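Local coordinates for protein glycosyltransferase (Streptomyces viridochromogenes, PDB 2IUY) that is a retaining GT-B glycosyltransferase of family GT4 that probably transfers a sugar from a UDP-linked donor during biosynthesis of the antibiotic avilamycin A, at residues Asn119-Arg131 with Gly137-Pro149. Residues are numbered along the deposited sequence; the frame is centred on the assembly and turned at random.
Sequences NPVGCTYSSRAQR and GDDAPVIPIPVDP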
ATOM      1  N   ASN A 119     -11.443   2.586  15.359  1.00 11.27           N
ATOM      2  CA  ASN A 119     -12.825   2.789  14.923  1.00 10.46           C
ATOM      3  C   ASN A 119     -13.295   1.582  14.105  1.00 10.07           C
ATOM      4  O   ASN A 119     -13.323   1.659  12.857  1.00 10.35           O
ATOM      5  CB  ASN A 119     -12.905   4.039  14.037  1.00  9.69           C
ATOM      6  CG  ASN A 119     -12.545   5.318  14.790  1.00 11.37           C
ATOM      7  OD1 ASN A 119     -11.771   6.169  14.301  1.00 13.50           O
ATOM      8  ND2 ASN A 119     -13.099   5.460  15.972  1.00 10.28           N
ATOM      9  N   PRO A 120     -13.634   0.457  14.777  1.00  9.12           N
ATOM     10  CA  PRO A 120     -14.193  -0.704  14.060  1.00  9.34           C
ATOM     11  C   PRO A 120     -15.497  -0.503  13.322  1.00  8.79           C
ATOM     12  O   PRO A 120     -15.758  -1.206  12.359  1.00  7.78           O
ATOM     13  CB  PRO A 120     -14.339  -1.793  15.163  1.00 10.55           C
ATOM     14  CG  PRO A 120     -14.271  -1.073  16.497  1.00  9.37           C
ATOM     15  CD  PRO A 120     -13.419   0.170  16.219  1.00  9.82           C
ATOM     16  N   VAL A 121     -16.316   0.459  13.753  1.00  9.83           N
ATOM     17  CA  VAL A 121     -17.605   0.649  13.134  1.00  9.89           C
ATOM     18  C   VAL A 121     -17.381   1.440  11.858  1.00  9.01           C
ATOM     19  O   VAL A 121     -16.743   2.502  11.883  1.00  9.50           O
ATOM     20  CB  VAL A 121     -18.652   1.336  14.070  1.00 10.59           C
ATOM     21  CG1 VAL A 121     -19.860   1.741  13.281  1.00 12.39           C
ATOM     22  CG2 VAL A 121     -19.088   0.405  15.232  1.00 11.42           C
ATOM     23  N   GLY A 122     -17.876   0.902  10.745  1.00  8.69           N
ATOM     24  CA  GLY A 122     -17.673   1.515   9.445  1.00  8.25           C
ATOM     25  C   GLY A 122     -16.253   1.305   8.930  1.00  9.00           C
ATOM     26  O   GLY A 122     -15.843   1.977   7.986  1.00  8.27           O
ATOM     27  N   CYS A 123     -15.519   0.356   9.527  1.00  7.68           N
ATOM     28  CA  CYS A 123     -14.179  -0.017   9.046  1.00  8.03           C
ATOM     29  C   CYS A 123     -14.208  -1.007   7.857  1.00  7.73           C
ATOM     30  O   CYS A 123     -14.970  -1.968   7.866  1.00  7.81           O
ATOM     31  CB  CYS A 123     -13.311  -0.623  10.174  1.00  6.89           C
ATOM     32  SG  CYS A 123     -11.477  -0.461   9.888  1.00  7.69           S
ATOM     33  N   THR A 124     -13.336  -0.777   6.869  1.00  7.37           N
ATOM     34  CA  THR A 124     -13.084  -1.732   5.776  1.00  8.01           C
ATOM     35  C   THR A 124     -11.651  -2.253   5.890  1.00  8.56           C
ATOM     36  O   THR A 124     -10.773  -1.571   6.438  1.00  8.79           O
ATOM     37  CB  THR A 124     -13.224  -1.084   4.335  1.00  8.23           C
ATOM     38  OG1 THR A 124     -12.113  -0.208   4.106  1.00  7.44           O
ATOM     39  CG2 THR A 124     -14.520  -0.302   4.172  1.00  8.28           C
ATOM     40  N   TYR A 125     -11.401  -3.431   5.325  1.00  8.14           N
ATOM     41  CA  TYR A 125     -10.094  -4.068   5.415  1.00  8.12           C
ATOM     42  C   TYR A 125      -9.558  -4.339   4.025  1.00  7.97           C
ATOM     43  O   TYR A 125     -10.341  -4.582   3.106  1.00  6.81           O
ATOM     44  CB  TYR A 125     -10.206  -5.353   6.268  1.00  7.16           C
ATOM     45  CG  TYR A 125     -10.725  -5.022   7.664  1.00  7.92           C
ATOM     46  CD1 TYR A 125      -9.844  -4.755   8.709  1.00  4.48           C
ATOM     47  CD2 TYR A 125     -12.092  -4.952   7.934  1.00  9.35           C
ATOM     48  CE1 TYR A 125     -10.293  -4.428   9.988  1.00  5.04           C
ATOM     49  CE2 TYR A 125     -12.562  -4.601   9.226  1.00  6.32           C
ATOM     50  CZ  TYR A 125     -11.668  -4.349  10.232  1.00  8.66           C
ATOM     51  OH  TYR A 125     -12.121  -4.025  11.517  1.00  9.83           O
ATOM     52  N   SER A 126      -8.232  -4.281   3.840  1.00  8.40           N
ATOM     53  CA  SER A 126      -7.706  -4.523   2.476  1.00 10.04           C
ATOM     54  C   SER A 126      -7.625  -6.012   2.131  1.00  9.44           C
ATOM     55  O   SER A 126      -7.455  -6.374   0.954  1.00  9.85           O
ATOM     56  CB  SER A 126      -6.372  -3.802   2.194  1.00  9.50           C
ATOM     57  OG  SER A 126      -5.572  -3.763   3.346  1.00 15.64           O
ATOM     58  N   SER A 127      -7.751  -6.877   3.137  1.00  8.74           N
ATOM     59  CA  SER A 127      -7.747  -8.315   2.878  1.00  9.40           C
ATOM     60  C   SER A 127      -8.610  -9.084   3.880  1.00  9.31           C
ATOM     61  O   SER A 127      -8.892  -8.604   4.961  1.00  7.65           O
ATOM     62  CB  SER A 127      -6.309  -8.855   2.831  1.00  9.71           C
ATOM     63  OG  SER A 127      -5.679  -8.813   4.111  1.00  9.30           O
ATOM     64  N   ARG A 128      -9.055 -10.275   3.494  1.00 10.59           N
ATOM     65  CA  ARG A 128      -9.691 -11.213   4.450  1.00 11.95           C
ATOM     66  C   ARG A 128      -8.787 -11.579   5.640  1.00  9.92           C
ATOM     67  O   ARG A 128      -9.270 -11.661   6.739  1.00  8.33           O
ATOM     68  CB  ARG A 128     -10.106 -12.524   3.752  1.00 11.81           C
ATOM     69  CG  ARG A 128     -11.292 -12.395   2.781  1.00 16.68           C
ATOM     70  CD  ARG A 128     -11.672 -13.800   2.146  1.00 16.82           C
ATOM     71  NE  ARG A 128     -10.928 -14.119   0.910  1.00 27.71           N
ATOM     72  CZ  ARG A 128      -9.942 -15.028   0.787  1.00 32.08           C
ATOM     73  NH1 ARG A 128      -9.496 -15.744   1.842  1.00 33.57           N
ATOM     74  NH2 ARG A 128      -9.375 -15.221  -0.406  1.00 31.61           N
ATOM     75  N   ALA A 129      -7.498 -11.847   5.399  1.00 10.33           N
ATOM     76  CA  ALA A 129      -6.549 -12.203   6.481  1.00 10.06           C
ATOM     77  C   ALA A 129      -6.458 -11.072   7.482  1.00  9.79           C
ATOM     78  O   ALA A 129      -6.582 -11.291   8.667  1.00  9.93           O
ATOM     79  CB  ALA A 129      -5.185 -12.523   5.919  1.00 11.66           C
ATOM     80  N   GLN A 130      -6.338  -9.835   7.000  1.00  9.84           N
ATOM     81  CA  GLN A 130      -6.340  -8.678   7.905  1.00  9.22           C
ATOM     82  C   GLN A 130      -7.668  -8.562   8.656  1.00  8.88           C
ATOM     83  O   GLN A 130      -7.680  -8.430   9.873  1.00  9.55           O
ATOM     84  CB  GLN A 130      -6.077  -7.400   7.132  1.00  8.67           C
ATOM     85  CG  GLN A 130      -5.850  -6.196   7.983  1.00  8.71           C
ATOM     86  CD  GLN A 130      -6.243  -4.923   7.288  1.00  8.43           C
ATOM     87  OE1 GLN A 130      -6.963  -4.965   6.297  1.00 13.54           O
ATOM     88  NE2 GLN A 130      -5.791  -3.779   7.803  1.00  5.50           N
ATOM     89  N   ARG A 131      -8.786  -8.563   7.934  1.00  8.62           N
ATOM     90  CA  ARG A 131     -10.097  -8.473   8.597  1.00  7.98           C
ATOM     91  C   ARG A 131     -10.229  -9.486   9.769  1.00  7.97           C
ATOM     92  O   ARG A 131     -10.646  -9.122  10.876  1.00  9.85           O
ATOM     93  CB  ARG A 131     -11.255  -8.656   7.603  1.00  7.20           C
ATOM     94  CG  ARG A 131     -12.652  -8.563   8.328  1.00  7.36           C
ATOM     95  CD  ARG A 131     -13.827  -8.691   7.376  1.00  6.46           C
ATOM     96  NE  ARG A 131     -13.775  -9.999   6.735  1.00  7.61           N
ATOM     97  CZ  ARG A 131     -14.637 -10.426   5.822  1.00 13.04           C
ATOM     98  NH1 ARG A 131     -15.643  -9.634   5.403  1.00 10.07           N
ATOM     99  NH2 ARG A 131     -14.466 -11.646   5.305  1.00 12.74           N
ATOM    100  N   GLY A 137     -15.891  -8.047  11.687  1.00 14.16           N
ATOM    101  CA  GLY A 137     -17.029  -8.968  11.491  1.00 14.29           C
ATOM    102  C   GLY A 137     -17.216  -9.345  10.035  1.00 14.54           C
ATOM    103  O   GLY A 137     -16.602  -8.726   9.139  1.00 14.78           O
ATOM    104  N   ASP A 138     -18.056 -10.349   9.778  1.00 14.05           N
ATOM    105  CA  ASP A 138     -18.251 -10.829   8.419  1.00 13.70           C
ATOM    106  C   ASP A 138     -18.946  -9.842   7.494  1.00 13.72           C
ATOM    107  O   ASP A 138     -18.831  -9.957   6.268  1.00 13.81           O
ATOM    108  CB  ASP A 138     -19.024 -12.146   8.389  1.00 15.46           C
ATOM    109  CG  ASP A 138     -18.184 -13.333   8.797  1.00 16.65           C
ATOM    110  OD1 ASP A 138     -16.974 -13.202   9.074  1.00 21.98           O
ATOM    111  OD2 ASP A 138     -18.752 -14.415   8.840  1.00 21.15           O
ATOM    112  N   ASP A 139     -19.657  -8.887   8.078  1.00 12.78           N
ATOM    113  CA  ASP A 139     -20.298  -7.834   7.312  1.00 12.36           C
ATOM    114  C   ASP A 139     -19.401  -6.588   7.035  1.00 11.89           C
ATOM    115  O   ASP A 139     -19.847  -5.653   6.353  1.00 11.80           O
ATOM    116  CB  ASP A 139     -21.665  -7.450   7.949  1.00 12.67           C
ATOM    117  CG  ASP A 139     -22.749  -7.243   6.892  1.00 11.84           C
ATOM    118  OD1 ASP A 139     -22.586  -7.832   5.814  1.00 11.46           O
ATOM    119  OD2 ASP A 139     -23.721  -6.482   7.103  1.00  8.26           O
ATOM    120  N   ALA A 140     -18.158  -6.586   7.555  1.00 10.49           N
ATOM    121  CA  ALA A 140     -17.153  -5.554   7.161  1.00  9.65           C
ATOM    122  C   ALA A 140     -16.588  -5.798   5.752  1.00  7.82           C
ATOM    123  O   ALA A 140     -16.107  -6.880   5.448  1.00  7.36           O
ATOM    124  CB  ALA A 140     -16.012  -5.437   8.197  1.00  9.22           C
ATOM    125  N   PRO A 141     -16.651  -4.784   4.888  1.00  7.26           N
ATOM    126  CA  PRO A 141     -16.164  -4.962   3.522  1.00  7.61           C
ATOM    127  C   PRO A 141     -14.658  -5.178   3.476  1.00  8.04           C
ATOM    128  O   PRO A 141     -13.905  -4.636   4.295  1.00  8.12           O
ATOM    129  CB  PRO A 141     -16.500  -3.618   2.831  1.00  6.82           C
ATOM    130  CG  PRO A 141     -17.480  -2.942   3.732  1.00  5.77           C
ATOM    131  CD  PRO A 141     -17.192  -3.426   5.116  1.00  7.00           C
ATOM    132  N   VAL A 142     -14.256  -6.005   2.522  1.00  7.21           N
ATOM    133  CA  VAL A 142     -12.884  -6.208   2.208  1.00  7.60           C
ATOM    134  C   VAL A 142     -12.685  -5.605   0.823  1.00  7.45           C
ATOM    135  O   VAL A 142     -13.354  -5.998  -0.152  1.00  6.63           O
ATOM    136  CB  VAL A 142     -12.504  -7.700   2.268  1.00  6.90           C
ATOM    137  CG1 VAL A 142     -11.164  -7.905   1.639  1.00  9.17           C
ATOM    138  CG2 VAL A 142     -12.478  -8.177   3.717  1.00  6.72           C
ATOM    139  N   ILE A 143     -11.816  -4.597   0.756  1.00  6.90           N
ATOM    140  CA  ILE A 143     -11.612  -3.883  -0.484  1.00  7.58           C
ATOM    141  C   ILE A 143     -10.117  -3.677  -0.609  1.00  6.82           C
ATOM    142  O   ILE A 143      -9.547  -2.969   0.192  1.00  8.59           O
ATOM    143  CB  ILE A 143     -12.399  -2.499  -0.567  1.00  7.86           C
ATOM    144  CG1 ILE A 143     -13.920  -2.664  -0.428  1.00  7.16           C
ATOM    145  CG2 ILE A 143     -12.121  -1.842  -1.885  1.00  8.11           C
ATOM    146  CD1 ILE A 143     -14.669  -1.308  -0.309  1.00  7.51           C
ATOM    147  N   PRO A 144      -9.470  -4.340  -1.590  1.00  6.73           N
ATOM    148  CA  PRO A 144      -7.999  -4.323  -1.631  1.00  5.47           C
ATOM    149  C   PRO A 144      -7.450  -2.980  -2.082  1.00  6.03           C
ATOM    150  O   PRO A 144      -8.245  -2.077  -2.483  1.00  6.03           O
ATOM    151  CB  PRO A 144      -7.682  -5.475  -2.611  1.00  7.38           C
ATOM    152  CG  PRO A 144      -8.855  -5.500  -3.547  1.00  4.51           C
ATOM    153  CD  PRO A 144     -10.041  -5.202  -2.657  1.00  5.68           C
ATOM    154  N   ILE A 145      -6.121  -2.818  -1.979  1.00  6.11           N
ATOM    155  CA  ILE A 145      -5.438  -1.569  -2.359  1.00  5.31           C
ATOM    156  C   ILE A 145      -5.577  -1.312  -3.864  1.00  5.32           C
ATOM    157  O   ILE A 145      -5.345  -2.221  -4.683  1.00  5.51           O
ATOM    158  CB  ILE A 145      -3.967  -1.558  -1.920  1.00  5.26           C
ATOM    159  CG1 ILE A 145      -3.843  -1.569  -0.370  1.00  6.84           C
ATOM    160  CG2 ILE A 145      -3.226  -0.428  -2.549  1.00  3.83           C
ATOM    161  CD1 ILE A 145      -2.412  -1.888   0.087  1.00  5.71           C
ATOM    162  N   PRO A 146      -6.004  -0.079  -4.223  1.00  5.27           N
ATOM    163  CA  PRO A 146      -6.163   0.336  -5.609  1.00  5.67           C
ATOM    164  C   PRO A 146      -4.850   0.820  -6.208  1.00  7.05           C
ATOM    165  O   PRO A 146      -3.936   1.241  -5.488  1.00  5.49           O
ATOM    166  CB  PRO A 146      -7.124   1.535  -5.495  1.00  5.89           C
ATOM    167  CG  PRO A 146      -6.810   2.166  -4.205  1.00  5.95           C
ATOM    168  CD  PRO A 146      -6.414   0.987  -3.285  1.00  4.27           C
ATOM    169  N   VAL A 147      -4.792   0.776  -7.523  1.00  7.65           N
ATOM    170  CA  VAL A 147      -3.682   1.301  -8.230  1.00  8.38           C
ATOM    171  C   VAL A 147      -4.226   2.022  -9.492  1.00  8.96           C
ATOM    172  O   VAL A 147      -5.092   1.498 -10.189  1.00  8.75           O
ATOM    173  CB  VAL A 147      -2.644   0.145  -8.474  1.00  9.29           C
ATOM    174  CG1 VAL A 147      -3.059  -0.890  -9.544  1.00  7.60           C
ATOM    175  CG2 VAL A 147      -1.316   0.676  -8.587  1.00 11.69           C
ATOM    176  N   ASP A 148      -3.738   3.239  -9.743  1.00  8.50           N
ATOM    177  CA  ASP A 148      -4.058   3.984 -10.968  1.00  8.46           C
ATOM    178  C   ASP A 148      -2.922   3.779 -11.975  1.00  8.57           C
ATOM    179  O   ASP A 148      -1.795   4.316 -11.789  1.00  7.72           O
ATOM    180  CB  ASP A 148      -4.229   5.469 -10.611  1.00  7.08           C
ATOM    181  CG  ASP A 148      -4.549   6.360 -11.817  1.00  9.47           C
ATOM    182  OD1 ASP A 148      -4.760   5.868 -12.956  1.00  9.83           O
ATOM    183  OD2 ASP A 148      -4.599   7.594 -11.599  1.00 10.12           O
ATOM    184  N   PRO A 149      -3.212   3.038 -13.058  1.00  8.73           N
ATOM    185  CA  PRO A 149      -2.187   2.779 -14.051  1.00 10.07           C
ATOM    186  C   PRO A 149      -1.525   4.037 -14.588  1.00 11.32           C
ATOM    187  O   PRO A 149      -0.331   3.965 -14.921  1.00 11.93           O
ATOM    188  CB  PRO A 149      -2.914   2.018 -15.168  1.00 10.23           C
ATOM    189  CG  PRO A 149      -4.235   1.553 -14.558  1.00  9.98           C
ATOM    190  CD  PRO A 149      -4.505   2.396 -13.362  1.00  8.01           C
TER
HETATM  191  O   HOH W   1     -10.057  -1.329   2.706  1.00 19.39           O
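Y125 O accepts the N-H of I143, at 2.8 Å from N to O, and also receives the CA-H of V142 in a weaker CA-H...O contact, with CA 3.1 Å from the oxygen. Y125 N in turn reaches P141 O at 3.0 Å, so Y125 and V142 form a single parallel beta bridge. It adds a short piece of extended chain beside 123-125, the outermost strand of the N-terminal Rossmann-like sheet of this GT-B fold. Beyond the bridge, the chain from I143 to P149 runs on between the two domains, where I145 packs on T256, a UDP-binding residue, and on S259.

R131, in the helix that follows the strand, holds the type I turn G137-A140 through A140 O. Its chain leaves the backbone extended, then bends at chi3 (62°). R131 NH1 thereby comes to 2.8 Å from A140 O, which sits 15° out of the guanidinium plane. That plane is sandwiched: V142 CG2 lies over one face and D138 CA, in the turn, over the other. V142 straddles the helix start, since its CG1 meets S127, the N-cap residue whose OG accepts from Q130 N and is also hydrogen-bonded to P253 O. The Y125 ring tucks under the helix with R131 CA above one face, while A140 CB meets its edge, 3.7 Å from CE2.

Past the bridge, S126 N donates to Q130 OE1 at 2.8 Å, tying the loop before the helix to the helix itself. On the T124 flank, CG2 rests across the P141 ring, and T124 OG1, which is also bonded to S109 O, holds a water at 2.7 Å that donates to I143 O.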